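Local coordinates for binding domain (Hc) of Paraclostridial Mosquitocidal Protein 1 (Paraclostridium bifermentans, PDB 6HOX) that targets host nerve cells as the receptor-binding part of a botulinum-like neurotoxin directed at Anopheles mosquitoes, at residues 24-29 against 226-231; 34-39 against 52-57; 129-134 against 146-151; 262-267 against 438-443; 344-349 against 364-369. All coordinates share one frame; numbering follows the deposited sequence.

Contact 1 (24-29 against 226-231); sequences NLVFSL and IYQRAL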
# COMPACT_ATOMS: atom_id res chain seq x y z
N ASN A 24 -7.93 23.10 -10.03
CA ASN A 24 -7.10 22.87 -11.20
C ASN A 24 -7.28 21.46 -11.75
O ASN A 24 -6.62 21.11 -12.70
CB ASN A 24 -5.64 23.15 -10.88
CG ASN A 24 -5.36 24.63 -10.82
OD1 ASN A 24 -5.36 25.30 -11.86
ND2 ASN A 24 -5.13 25.15 -9.63
N LEU A 25 -8.20 20.68 -11.18
CA LEU A 25 -8.42 19.30 -11.61
C LEU A 25 -9.23 19.29 -12.91
O LEU A 25 -10.35 19.75 -12.93
CB LEU A 25 -9.19 18.57 -10.50
CG LEU A 25 -9.47 17.10 -10.79
CD1 LEU A 25 -8.19 16.28 -10.63
CD2 LEU A 25 -10.57 16.56 -9.89
N VAL A 26 -8.68 18.70 -13.98
CA VAL A 26 -9.38 18.71 -15.26
C VAL A 26 -9.85 17.30 -15.64
O VAL A 26 -10.65 17.14 -16.54
CB VAL A 26 -8.53 19.36 -16.38
CG1 VAL A 26 -8.20 20.81 -16.05
CG2 VAL A 26 -7.28 18.57 -16.71
N PHE A 27 -9.36 16.28 -14.92
CA PHE A 27 -9.69 14.90 -15.21
C PHE A 27 -9.41 14.05 -13.97
O PHE A 27 -8.37 14.19 -13.37
CB PHE A 27 -8.84 14.38 -16.38
CG PHE A 27 -9.11 12.95 -16.77
CD1 PHE A 27 -10.24 12.62 -17.49
CD2 PHE A 27 -8.25 11.93 -16.39
CE1 PHE A 27 -10.50 11.30 -17.83
CE2 PHE A 27 -8.49 10.61 -16.75
CZ PHE A 27 -9.62 10.29 -17.46
N SER A 28 -10.33 13.14 -13.64
CA SER A 28 -10.13 12.23 -12.52
C SER A 28 -10.82 10.89 -12.81
O SER A 28 -12.05 10.80 -12.78
CB SER A 28 -10.62 12.82 -11.24
OG SER A 28 -10.45 11.90 -10.17
N LEU A 29 -10.01 9.85 -13.04
CA LEU A 29 -10.53 8.57 -13.44
C LEU A 29 -10.73 7.70 -12.20
O LEU A 29 -9.78 7.47 -11.44
CB LEU A 29 -9.54 7.90 -14.40
CG LEU A 29 -9.91 6.51 -14.88
CD1 LEU A 29 -11.12 6.55 -15.80
CD2 LEU A 29 -8.73 5.86 -15.59
N ILE A 226 -5.52 14.43 -13.66
CA ILE A 226 -4.72 15.45 -14.37
C ILE A 226 -5.13 16.83 -13.85
O ILE A 226 -6.32 17.14 -13.74
CB ILE A 226 -4.89 15.36 -15.90
CG1 ILE A 226 -4.54 13.97 -16.42
CG2 ILE A 226 -4.05 16.46 -16.55
CD1 ILE A 226 -4.98 13.71 -17.84
N TYR A 227 -4.13 17.63 -13.51
CA TYR A 227 -4.29 18.99 -13.04
C TYR A 227 -3.59 19.90 -14.04
O TYR A 227 -2.53 19.53 -14.57
CB TYR A 227 -3.67 19.22 -11.66
CG TYR A 227 -4.17 18.32 -10.56
CD1 TYR A 227 -3.70 17.01 -10.43
CD2 TYR A 227 -5.09 18.76 -9.63
CE1 TYR A 227 -4.16 16.18 -9.42
CE2 TYR A 227 -5.55 17.95 -8.61
CZ TYR A 227 -5.09 16.64 -8.52
OH TYR A 227 -5.56 15.84 -7.53
N GLN A 228 -4.16 21.10 -14.22
CA GLN A 228 -3.69 22.06 -15.23
C GLN A 228 -2.68 23.03 -14.61
O GLN A 228 -2.53 24.15 -15.08
CB GLN A 228 -4.88 22.81 -15.83
CG GLN A 228 -5.53 23.79 -14.86
CD GLN A 228 -6.84 24.35 -15.37
OE1 GLN A 228 -7.16 24.27 -16.56
NE2 GLN A 228 -7.61 24.94 -14.47
N ARG A 229 -1.96 22.58 -13.58
CA ARG A 229 -0.87 23.31 -12.96
C ARG A 229 0.16 22.28 -12.48
O ARG A 229 -0.19 21.12 -12.27
CB ARG A 229 -1.43 24.14 -11.79
CG ARG A 229 -0.44 25.11 -11.18
CD ARG A 229 -1.11 26.10 -10.25
NE ARG A 229 -1.78 25.44 -9.13
CZ ARG A 229 -1.17 25.06 -8.01
NH1 ARG A 229 0.15 25.04 -7.94
NH2 ARG A 229 -1.89 24.69 -6.97
N ALA A 230 1.41 22.72 -12.31
CA ALA A 230 2.47 21.92 -11.70
C ALA A 230 2.44 22.16 -10.19
O ALA A 230 2.76 23.24 -9.77
CB ALA A 230 3.81 22.32 -12.26
N LEU A 231 2.06 21.15 -9.41
CA LEU A 231 1.97 21.34 -7.97
C LEU A 231 3.39 21.46 -7.41
O LEU A 231 4.32 20.81 -7.91
CB LEU A 231 1.23 20.17 -7.30
CG LEU A 231 -0.16 19.82 -7.82
CD1 LEU A 231 -0.74 18.66 -7.03
CD2 LEU A 231 -1.10 21.01 -7.75
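L25 and Y227 meet as a knob on a plate: the CD1 methyl of L25 sits over one face of the Y227 ring, 3.9 Å from its centroid and 21° off the ring normal, a CH-pi contact. With CG anti to the backbone N (chi1 -179°), L25 brings its CD1 branch over the ring, whose flat face suits a methyl, while Y227 fixes the far end of the plate by bonding its OH to N225. On the other face of the sheet, I226 projects between two neighbours. Being branched, it offers each a separate methyl: its CG2 butts against CG2 of V26 at 3.9 Å, and its CD1 lies against CD2 of F27 at 4.0 Å. Both V26 and F27 face this single isoleucine, because a classic beta bulge interrupts the antiparallel pairing of strands 25-32 and 218-227 in this lectin-like, concanavalin-type domain. I226 O takes a 2.8 Å bond from V26 N and a weak one from F27 N, and I226 N donates to F27 O. Past the L25-Y227 pair one more backbone bond forms, Q228 N to N24 O at 2.9 Å. The Q228 chain lies crosswise over N24, its CG 3.4 Å from N24 OD1, with only a weak bond from NE2 to that oxygen. The N24 amide nitrogen faces the R229 guanidinium edge without bonding; R229 spends its charge on E235 of helix 233-241.

Contact 2 (34-39 against 52-57); sequences DKIKDL and VQIVDG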
# COMPACT_ATOMS: atom_id res chain seq x y z
N ASP A 34 -20.78 1.81 -9.42
CA ASP A 34 -20.58 0.62 -10.26
C ASP A 34 -20.10 0.97 -11.67
O ASP A 34 -20.12 0.08 -12.51
CB ASP A 34 -21.86 -0.18 -10.48
CG ASP A 34 -22.50 -0.71 -9.21
OD1 ASP A 34 -21.76 -0.87 -8.20
OD2 ASP A 34 -23.73 -0.95 -9.24
N LYS A 35 -19.71 2.22 -11.94
CA LYS A 35 -19.27 2.62 -13.29
C LYS A 35 -17.97 3.42 -13.19
O LYS A 35 -17.79 4.20 -12.28
CB LYS A 35 -20.31 3.50 -13.99
CG LYS A 35 -21.35 2.79 -14.83
CD LYS A 35 -21.97 3.70 -15.87
CE LYS A 35 -21.20 3.75 -17.17
NZ LYS A 35 -21.65 2.70 -18.11
N ILE A 36 -17.13 3.25 -14.21
CA ILE A 36 -15.92 4.01 -14.43
C ILE A 36 -16.31 5.32 -15.11
O ILE A 36 -17.00 5.32 -16.14
CB ILE A 36 -14.93 3.14 -15.23
CG1 ILE A 36 -14.56 1.89 -14.43
CG2 ILE A 36 -13.70 3.94 -15.65
CD1 ILE A 36 -14.05 0.73 -15.26
N LYS A 37 -15.91 6.44 -14.51
CA LYS A 37 -16.27 7.79 -14.96
C LYS A 37 -15.09 8.74 -14.75
O LYS A 37 -14.16 8.44 -14.01
CB LYS A 37 -17.43 8.38 -14.14
CG LYS A 37 -18.63 7.47 -13.93
CD LYS A 37 -19.73 8.15 -13.13
CE LYS A 37 -20.87 7.21 -12.77
NZ LYS A 37 -21.80 7.84 -11.81
N ASP A 38 -15.19 9.90 -15.39
CA ASP A 38 -14.42 11.07 -15.01
C ASP A 38 -15.14 11.70 -13.82
O ASP A 38 -16.29 12.12 -13.93
CB ASP A 38 -14.27 12.02 -16.20
CG ASP A 38 -13.74 13.39 -15.84
OD1 ASP A 38 -13.10 13.50 -14.79
OD2 ASP A 38 -13.98 14.34 -16.64
N LEU A 39 -14.47 11.73 -12.68
CA LEU A 39 -15.07 12.17 -11.43
C LEU A 39 -14.88 13.68 -11.24
O LEU A 39 -15.39 14.21 -10.29
CB LEU A 39 -14.40 11.42 -10.28
CG LEU A 39 -14.53 9.91 -10.26
CD1 LEU A 39 -13.78 9.34 -9.07
CD2 LEU A 39 -15.99 9.48 -10.21
N VAL A 52 -12.10 -4.54 -19.03
CA VAL A 52 -11.79 -3.78 -17.82
C VAL A 52 -12.69 -4.31 -16.69
O VAL A 52 -13.86 -4.61 -16.92
CB VAL A 52 -11.99 -2.27 -18.02
CG1 VAL A 52 -11.68 -1.48 -16.75
CG2 VAL A 52 -11.17 -1.72 -19.19
N GLN A 53 -12.14 -4.42 -15.48
CA GLN A 53 -12.93 -4.86 -14.33
C GLN A 53 -12.95 -3.78 -13.24
O GLN A 53 -12.12 -2.86 -13.20
CB GLN A 53 -12.37 -6.17 -13.78
CG GLN A 53 -12.32 -7.28 -14.82
CD GLN A 53 -11.55 -8.49 -14.34
OE1 GLN A 53 -10.59 -8.39 -13.59
NE2 GLN A 53 -11.96 -9.65 -14.82
N ILE A 54 -13.96 -3.90 -12.38
CA ILE A 54 -14.13 -3.14 -11.19
C ILE A 54 -13.99 -4.12 -10.02
O ILE A 54 -14.72 -5.09 -9.94
CB ILE A 54 -15.49 -2.42 -11.19
CG1 ILE A 54 -15.67 -1.56 -12.45
CG2 ILE A 54 -15.69 -1.62 -9.92
CD1 ILE A 54 -17.04 -0.90 -12.55
N VAL A 55 -13.03 -3.86 -9.14
CA VAL A 55 -12.72 -4.75 -8.04
C VAL A 55 -12.67 -3.91 -6.76
O VAL A 55 -12.76 -2.68 -6.82
CB VAL A 55 -11.41 -5.52 -8.28
CG1 VAL A 55 -11.50 -6.40 -9.52
CG2 VAL A 55 -10.20 -4.60 -8.35
N ASP A 56 -12.54 -4.60 -5.63
CA ASP A 56 -12.38 -3.96 -4.35
C ASP A 56 -11.04 -3.22 -4.35
O ASP A 56 -10.05 -3.75 -4.88
CB ASP A 56 -12.51 -4.99 -3.23
CG ASP A 56 -13.93 -5.53 -3.17
OD1 ASP A 56 -14.87 -4.72 -2.97
OD2 ASP A 56 -14.09 -6.73 -3.35
N GLY A 57 -11.03 -2.02 -3.75
CA GLY A 57 -9.88 -1.12 -3.78
C GLY A 57 -9.54 -0.55 -2.42
O GLY A 57 -9.91 -1.08 -1.40
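I36 and I54 face each other across the curl of the antiparallel sheet in the lectin-like N-terminal domain, where strands 35-38 and 53-56 are not direct partners. Strands 25-32, 218-227 and 61-66 lie between them in the sheet, so side chains make the contact and no hydrogen bond crosses. Even the nearest CA atoms, those of D34 and I54, are 7.5 Å apart, too far for backbone pairing, and the long isoleucines bridge the space. Both hold CG1 anti to the carbonyl carbon (chi1 -62° for I36 and -55° for I54), and both continue extended to CD1, so each chain reaches past the other in the opposite direction. The CD1 of I36 comes to 4.0 Å from CG1 of I54. The same methyl lies 3.6 Å from V52 CG1, a branch turned anti to its own nitrogen. I36 also packs on L29 and I63, and I54 on V31 and K61. D34 and K35 leave their charged ends on the solvent side. The CD1 of I54 ends 3.2 Å from the carbonyl oxygen of D34.

Contact 3 (129-134 against 146-151); sequences DGNLVW and IITSLT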
# COMPACT_ATOMS: atom_id res chain seq x y z
N ASP A 129 11.25 -3.69 -14.67
CA ASP A 129 12.07 -4.31 -13.60
C ASP A 129 11.58 -3.84 -12.22
O ASP A 129 12.36 -3.32 -11.42
CB ASP A 129 13.54 -3.94 -13.75
CG ASP A 129 14.11 -4.38 -15.07
OD1 ASP A 129 13.66 -5.43 -15.58
OD2 ASP A 129 15.00 -3.66 -15.60
N GLY A 130 10.27 -3.98 -12.00
CA GLY A 130 9.64 -3.67 -10.72
C GLY A 130 9.59 -2.19 -10.38
O GLY A 130 9.23 -1.84 -9.24
N ASN A 131 9.98 -1.33 -11.32
CA ASN A 131 10.07 0.10 -11.13
C ASN A 131 9.13 0.80 -12.13
O ASN A 131 8.47 0.15 -12.92
CB ASN A 131 11.53 0.57 -11.19
CG ASN A 131 12.22 0.47 -9.84
OD1 ASN A 131 12.04 1.33 -8.98
ND2 ASN A 131 13.00 -0.57 -9.65
N LEU A 132 9.04 2.12 -12.01
CA LEU A 132 8.09 2.95 -12.77
C LEU A 132 8.92 3.87 -13.66
O LEU A 132 9.99 4.33 -13.24
CB LEU A 132 7.24 3.75 -11.77
CG LEU A 132 5.91 4.30 -12.27
CD1 LEU A 132 4.92 3.20 -12.56
CD2 LEU A 132 5.32 5.25 -11.25
N VAL A 133 8.46 4.06 -14.90
CA VAL A 133 9.07 4.95 -15.88
C VAL A 133 8.06 6.03 -16.25
O VAL A 133 6.92 5.70 -16.61
CB VAL A 133 9.47 4.20 -17.16
CG1 VAL A 133 10.07 5.15 -18.20
CG2 VAL A 133 10.44 3.07 -16.84
N TRP A 134 8.50 7.29 -16.16
CA TRP A 134 7.87 8.44 -16.76
C TRP A 134 8.76 8.90 -17.92
O TRP A 134 9.97 9.10 -17.73
CB TRP A 134 7.66 9.57 -15.73
CG TRP A 134 7.32 10.89 -16.34
CD1 TRP A 134 8.14 11.98 -16.45
CD2 TRP A 134 6.07 11.27 -16.95
NE1 TRP A 134 7.48 13.01 -17.06
CE2 TRP A 134 6.21 12.60 -17.38
CE3 TRP A 134 4.85 10.62 -17.13
CZ2 TRP A 134 5.17 13.29 -18.00
CZ3 TRP A 134 3.82 11.29 -17.75
CH2 TRP A 134 3.99 12.61 -18.19
N ILE A 146 12.23 9.60 -16.27
CA ILE A 146 12.57 9.25 -14.93
C ILE A 146 12.30 7.75 -14.81
O ILE A 146 11.22 7.26 -15.16
CB ILE A 146 11.78 10.11 -13.91
CG1 ILE A 146 12.13 11.59 -14.07
CG2 ILE A 146 12.02 9.63 -12.48
CD1 ILE A 146 11.29 12.53 -13.26
N ILE A 147 13.32 7.00 -14.41
CA ILE A 147 13.20 5.60 -14.16
C ILE A 147 13.53 5.40 -12.68
O ILE A 147 14.66 5.64 -12.29
CB ILE A 147 14.10 4.80 -15.13
CG1 ILE A 147 13.73 5.12 -16.58
CG2 ILE A 147 14.03 3.31 -14.84
CD1 ILE A 147 14.72 4.63 -17.61
N THR A 148 12.54 5.06 -11.85
CA THR A 148 12.83 4.87 -10.43
C THR A 148 13.82 3.70 -10.32
O THR A 148 13.79 2.78 -11.14
CB THR A 148 11.55 4.69 -9.60
OG1 THR A 148 10.95 3.47 -10.01
CG2 THR A 148 10.58 5.84 -9.74
N SER A 149 14.71 3.75 -9.33
CA SER A 149 15.80 2.78 -9.20
C SER A 149 15.74 2.14 -7.82
O SER A 149 16.74 1.87 -7.23
CB SER A 149 17.16 3.43 -9.45
OG SER A 149 17.42 4.45 -8.49
N LEU A 150 14.52 1.87 -7.35
CA LEU A 150 14.29 1.26 -6.05
C LEU A 150 14.64 -0.23 -6.14
O LEU A 150 14.53 -0.83 -7.21
CB LEU A 150 12.82 1.47 -5.66
CG LEU A 150 12.43 2.93 -5.44
CD1 LEU A 150 10.98 3.17 -5.79
CD2 LEU A 150 12.68 3.34 -4.01
N THR A 151 15.09 -0.78 -5.01
CA THR A 151 15.44 -2.18 -4.86
C THR A 151 14.55 -2.78 -3.78
O THR A 151 14.24 -2.10 -2.81
CB THR A 151 16.90 -2.38 -4.44
OG1 THR A 151 16.99 -1.88 -3.11
CG2 THR A 151 17.90 -1.68 -5.34
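N131 and T148 form the dense, polar end of this contact. N131 OD1 takes a 2.6 Å bond from T148 OG1, lying in the carbonyl plane on a lone pair, and a second from L150 N, tilted from that plane. Its other half, ND2, donates to L150 O at 2.9 Å in a nearly straight bond within the amide plane. The asparagine side chain therefore imitates a strand's peptide group, giving and accepting with the backbone of L150 where the regular pairing has ended. T148 suits its place equally well: with OG1 between its backbone N and carbonyl carbon (chi1 66°), the hydroxyl donates to N131 and also accepts from L132 N at 3.1 Å, in line to within 2°. Four bonds thus hold two buried side chains in fixed rotations. Farther along, main-chain bonds take over, T148 N to L132 O and a reciprocal pair between W134 and I146. By contrast, the side carrying V133 and I147 is looser. These beta-branched residues lie side by side, pointing the same way, with V133 CG2 3.9 Å from I147 CG1, and I147 is partly exposed. The exposed S149 directs its CB away from the other strand, while W134, I146 and L150 are covered by strand 178-183. Backbone pairing that passes into side-chain bonds at the open end belongs here to the beta hairpin 131-137/143-147 of the lectin-like domain.

Contact 4 (262-267 against 438-443); sequences SYYMIN and VSEDEG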
# COMPACT_ATOMS: atom_id res chain seq x y z
N SER A 262 -10.33 -12.64 8.32
CA SER A 262 -9.14 -13.45 8.61
C SER A 262 -7.87 -12.74 8.13
O SER A 262 -7.76 -12.38 6.96
CB SER A 262 -9.21 -14.83 8.02
OG SER A 262 -9.98 -15.66 8.85
N TYR A 263 -6.92 -12.60 9.05
CA TYR A 263 -5.68 -11.90 8.79
C TYR A 263 -4.50 -12.73 9.32
O TYR A 263 -4.64 -13.47 10.28
CB TYR A 263 -5.62 -10.55 9.50
CG TYR A 263 -6.45 -9.43 8.93
CD1 TYR A 263 -6.35 -9.05 7.60
CD2 TYR A 263 -7.30 -8.70 9.75
CE1 TYR A 263 -7.09 -7.98 7.09
CE2 TYR A 263 -8.07 -7.65 9.25
CZ TYR A 263 -7.95 -7.28 7.92
OH TYR A 263 -8.70 -6.25 7.45
N TYR A 264 -3.35 -12.55 8.68
CA TYR A 264 -2.07 -12.84 9.30
C TYR A 264 -1.61 -11.58 10.02
O TYR A 264 -1.70 -10.47 9.48
CB TYR A 264 -1.04 -13.29 8.27
CG TYR A 264 -1.50 -14.46 7.43
CD1 TYR A 264 -1.45 -15.75 7.91
CD2 TYR A 264 -2.03 -14.25 6.17
CE1 TYR A 264 -1.90 -16.82 7.14
CE2 TYR A 264 -2.48 -15.31 5.39
CZ TYR A 264 -2.43 -16.60 5.88
OH TYR A 264 -2.87 -17.64 5.11
N MET A 265 -1.10 -11.76 11.23
CA MET A 265 -0.69 -10.67 12.05
C MET A 265 0.83 -10.73 12.15
O MET A 265 1.38 -11.78 12.50
CB MET A 265 -1.34 -10.77 13.44
CG MET A 265 -0.98 -9.65 14.37
SD MET A 265 -1.85 -9.84 15.92
CE MET A 265 -1.37 -8.31 16.72
N ILE A 266 1.47 -9.60 11.81
CA ILE A 266 2.91 -9.48 11.62
C ILE A 266 3.46 -8.28 12.39
O ILE A 266 2.88 -7.19 12.42
CB ILE A 266 3.22 -9.35 10.11
CG1 ILE A 266 2.85 -10.63 9.37
CG2 ILE A 266 4.67 -8.94 9.90
CD1 ILE A 266 2.83 -10.49 7.86
N ASN A 267 4.64 -8.48 12.98
CA ASN A 267 5.37 -7.43 13.64
C ASN A 267 6.33 -6.80 12.64
O ASN A 267 7.01 -7.51 11.92
CB ASN A 267 6.16 -7.94 14.84
CG ASN A 267 6.74 -6.80 15.65
OD1 ASN A 267 7.81 -6.29 15.34
ND2 ASN A 267 6.02 -6.37 16.68
N VAL A 438 -2.45 -8.70 7.41
CA VAL A 438 -2.34 -9.09 6.00
C VAL A 438 -3.43 -10.12 5.68
O VAL A 438 -3.55 -11.11 6.38
CB VAL A 438 -0.97 -9.72 5.67
CG1 VAL A 438 -0.79 -9.87 4.16
CG2 VAL A 438 0.19 -8.96 6.25
N SER A 439 -4.09 -9.93 4.54
CA SER A 439 -5.04 -10.85 3.92
C SER A 439 -4.42 -11.34 2.61
O SER A 439 -3.65 -10.60 1.97
CB SER A 439 -6.36 -10.16 3.67
OG SER A 439 -6.15 -8.87 3.07
N GLU A 440 -4.73 -12.58 2.22
CA GLU A 440 -4.28 -13.15 0.95
C GLU A 440 -4.84 -12.31 -0.20
O GLU A 440 -5.99 -11.90 -0.18
CB GLU A 440 -4.73 -14.61 0.88
CG GLU A 440 -4.22 -15.35 -0.35
CD GLU A 440 -4.02 -16.85 -0.17
OE1 GLU A 440 -4.34 -17.37 0.93
OE2 GLU A 440 -3.52 -17.49 -1.13
N ASP A 441 -4.01 -12.06 -1.21
CA ASP A 441 -4.38 -11.30 -2.40
C ASP A 441 -3.69 -11.94 -3.61
O ASP A 441 -2.55 -12.37 -3.55
CB ASP A 441 -3.99 -9.81 -2.26
CG ASP A 441 -4.34 -8.96 -3.48
OD1 ASP A 441 -5.53 -8.63 -3.62
OD2 ASP A 441 -3.44 -8.66 -4.28
N GLU A 442 -4.39 -11.95 -4.73
CA GLU A 442 -3.91 -12.52 -5.98
C GLU A 442 -2.57 -11.89 -6.39
O GLU A 442 -1.76 -12.51 -7.07
CB GLU A 442 -4.99 -12.30 -7.04
CG GLU A 442 -4.66 -12.89 -8.39
CD GLU A 442 -5.68 -12.60 -9.47
OE1 GLU A 442 -6.80 -12.15 -9.14
OE2 GLU A 442 -5.33 -12.80 -10.64
N GLY A 443 -2.34 -10.63 -5.99
CA GLY A 443 -1.12 -9.91 -6.38
C GLY A 443 0.10 -10.21 -5.53
O GLY A 443 1.14 -9.61 -5.70
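Y264 and V438 form an antiparallel, hydrogen-bonded backbone pair that joins strand 263-267 to the end of strand 435-438, the earliest and latest strands of the C-terminal, beta-trefoil-type domain. Y264 N gives to V438 O at 2.7 Å, and V438 N returns a bond to Y264 O at 2.8 Å. V438 is beta-branched and apolar, which suits an extended, buried position. With CG2 anti to its carbonyl carbon, that methyl presses on CD1 of I266 at 3.5 Å, tighter than usual for two carbons. Two tyrosines flank the V438 carbonyl. The ring of Y263 presents its edge, CD1 standing 3.7 Å from V438 O, whereas the ring of Y264 comes obliquely, CD2 at 3.5 Å from V438 O. F252 and W253 cover V438, and the hydroxyl of Y263 is bonded to E258 N. After V438 the chain leaves the strand: E440 pairs with K310, and D441 OD2 accepts from G443 N in an Asx turn. Main-chain bonds and apolar contacts thus carry the pairing itself, whereas the acids beyond it reach arginines of the N-terminal half, D441 to R220 and E442 to R64, consistent with an electrostatic tie between the two domains.

Contact 5 (344-349 against 364-369); sequences NLILTL and EGRNGD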
# COMPACT_ATOMS: atom_id res chain seq x y z
N ASN A 344 -12.02 -19.91 20.22
CA ASN A 344 -12.62 -19.13 21.32
C ASN A 344 -11.56 -18.43 22.19
O ASN A 344 -11.89 -17.88 23.25
CB ASN A 344 -13.52 -20.02 22.18
CG ASN A 344 -12.76 -21.10 22.93
OD1 ASN A 344 -11.70 -21.56 22.49
ND2 ASN A 344 -13.29 -21.53 24.07
N LEU A 345 -10.29 -18.43 21.76
CA LEU A 345 -9.24 -17.78 22.54
C LEU A 345 -8.92 -16.40 21.94
O LEU A 345 -8.95 -16.22 20.70
CB LEU A 345 -8.00 -18.68 22.57
CG LEU A 345 -8.22 -20.08 23.16
CD1 LEU A 345 -6.88 -20.75 23.44
CD2 LEU A 345 -9.06 -20.04 24.42
N ILE A 346 -8.62 -15.44 22.83
CA ILE A 346 -8.23 -14.07 22.48
C ILE A 346 -6.89 -13.71 23.13
O ILE A 346 -6.43 -14.33 24.11
CB ILE A 346 -9.33 -13.05 22.84
CG1 ILE A 346 -9.63 -13.03 24.34
CG2 ILE A 346 -10.59 -13.30 22.01
CD1 ILE A 346 -10.45 -11.83 24.76
N LEU A 347 -6.23 -12.71 22.53
CA LEU A 347 -4.96 -12.21 23.01
C LEU A 347 -5.24 -11.41 24.27
O LEU A 347 -5.99 -10.46 24.23
CB LEU A 347 -4.33 -11.33 21.93
CG LEU A 347 -2.94 -10.77 22.23
CD1 LEU A 347 -1.92 -11.88 22.26
CD2 LEU A 347 -2.56 -9.72 21.18
N THR A 348 -4.65 -11.83 25.40
CA THR A 348 -4.87 -11.12 26.66
C THR A 348 -3.69 -11.37 27.59
O THR A 348 -2.72 -12.04 27.23
CB THR A 348 -6.24 -11.53 27.24
OG1 THR A 348 -6.57 -10.61 28.29
CG2 THR A 348 -6.26 -12.95 27.75
N LEU A 349 -3.74 -10.78 28.78
CA LEU A 349 -2.78 -11.06 29.82
C LEU A 349 -3.36 -12.13 30.71
O LEU A 349 -4.58 -12.26 30.85
CB LEU A 349 -2.45 -9.79 30.62
CG LEU A 349 -1.54 -8.79 29.92
CD1 LEU A 349 -1.68 -7.40 30.51
CD2 LEU A 349 -0.10 -9.24 29.96
N GLU A 364 -9.60 -17.70 26.91
CA GLU A 364 -11.02 -17.48 26.72
C GLU A 364 -11.44 -16.28 27.57
O GLU A 364 -12.31 -15.52 27.18
CB GLU A 364 -11.80 -18.73 27.12
CG GLU A 364 -13.29 -18.58 26.87
CD GLU A 364 -14.04 -19.88 26.62
OE1 GLU A 364 -13.97 -20.78 27.49
OE2 GLU A 364 -14.68 -19.99 25.55
N GLY A 365 -10.80 -16.13 28.73
CA GLY A 365 -11.08 -15.07 29.69
C GLY A 365 -10.38 -13.76 29.35
O GLY A 365 -9.16 -13.62 29.54
N ARG A 366 -11.19 -12.81 28.86
CA ARG A 366 -10.83 -11.41 28.64
C ARG A 366 -10.33 -10.80 29.96
O ARG A 366 -11.03 -10.84 30.97
CB ARG A 366 -12.07 -10.67 28.13
CG ARG A 366 -11.80 -9.35 27.42
CD ARG A 366 -12.99 -8.97 26.56
NE ARG A 366 -12.75 -7.73 25.84
CZ ARG A 366 -12.88 -6.51 26.36
NH1 ARG A 366 -13.36 -6.33 27.58
NH2 ARG A 366 -12.51 -5.45 25.65
N ASN A 367 -9.10 -10.28 29.93
CA ASN A 367 -8.43 -9.72 31.09
C ASN A 367 -7.78 -8.38 30.71
O ASN A 367 -6.60 -8.32 30.39
CB ASN A 367 -7.37 -10.68 31.64
CG ASN A 367 -6.67 -10.11 32.86
OD1 ASN A 367 -7.22 -9.25 33.53
ND2 ASN A 367 -5.47 -10.58 33.15
N GLY A 368 -8.58 -7.31 30.77
CA GLY A 368 -8.18 -5.99 30.34
C GLY A 368 -8.77 -5.69 28.98
O GLY A 368 -9.61 -6.45 28.49
N ASP A 369 -8.33 -4.57 28.38
CA ASP A 369 -8.84 -4.11 27.09
C ASP A 369 -7.65 -3.89 26.15
O ASP A 369 -6.58 -3.53 26.59
CB ASP A 369 -9.66 -2.83 27.24
CG ASP A 369 -10.87 -3.01 28.15
OD1 ASP A 369 -10.70 -2.87 29.37
OD2 ASP A 369 -11.95 -3.32 27.63
O HOH W 1 -6.45 -14.39 30.91
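N367 is gripped at two points by the end of the opposing strand. Its backbone N donates to T348 OG1 at 3.0 Å, and its ND2 reaches L349 O, also at 3.0 Å. The second bond is unusual in direction: L349 O lies in the plane of the N367 amide, yet the donor stands above the carbonyl plane, 71° out of it. T348 can serve because its hydroxyl is anti to the backbone N (chi1 -167°), facing the loop. A water also donates to both L349 O and G365 O, bridging the chains beside N367. In this beta-trefoil-type domain strand 345-348 pairs antiparallel with 361-363; the chain then turns, so that 364-367 runs back roughly parallel to 344-349, their directions 28° apart. G368 makes the next bend, at a positive phi where a side chain would press on the preceding carbonyl. R366 points outward, its NE bonded to D336 and its NH2 forming a 3.0 Å salt bridge with D369 OD2. Its aliphatic part still packs on I346, R366 CG lying 3.9 Å from I346 CD1. Separately, the CD2 methyl of L345 lies 3.5 Å from E364 N. At the exposed rim the N344 amide and the E364 carboxylate stand nearly perpendicular, though the bond modelled between them is doubtfully short.

In the fold
Contacts 1, 2 and 3 belong to the lectin-like N-terminal half, contacts 4 and 5 to the trefoil-type C-terminal half. Contacts 1 and 2 touch directly: strands 25-32 and 35-38 are neighbours, with S28 O 2.6 Å from L39 N and S28 N 3.0 Å from D38 OD1. Contact 3 lies in a different sheet, its centre about 23 Å from that of contact 1. Contact 4 is nearest the centre of the molecule, its own centre about 12 Å from it; its atoms come within about 7 Å of contact 2 and about 5 Å of contact 5. Contacts 1 and 5 mark far ends, centres about 50 Å apart. A bound PEG, probably from the crystallisation liquor, lies about 4 Å from the Q228 side chain in contact 1.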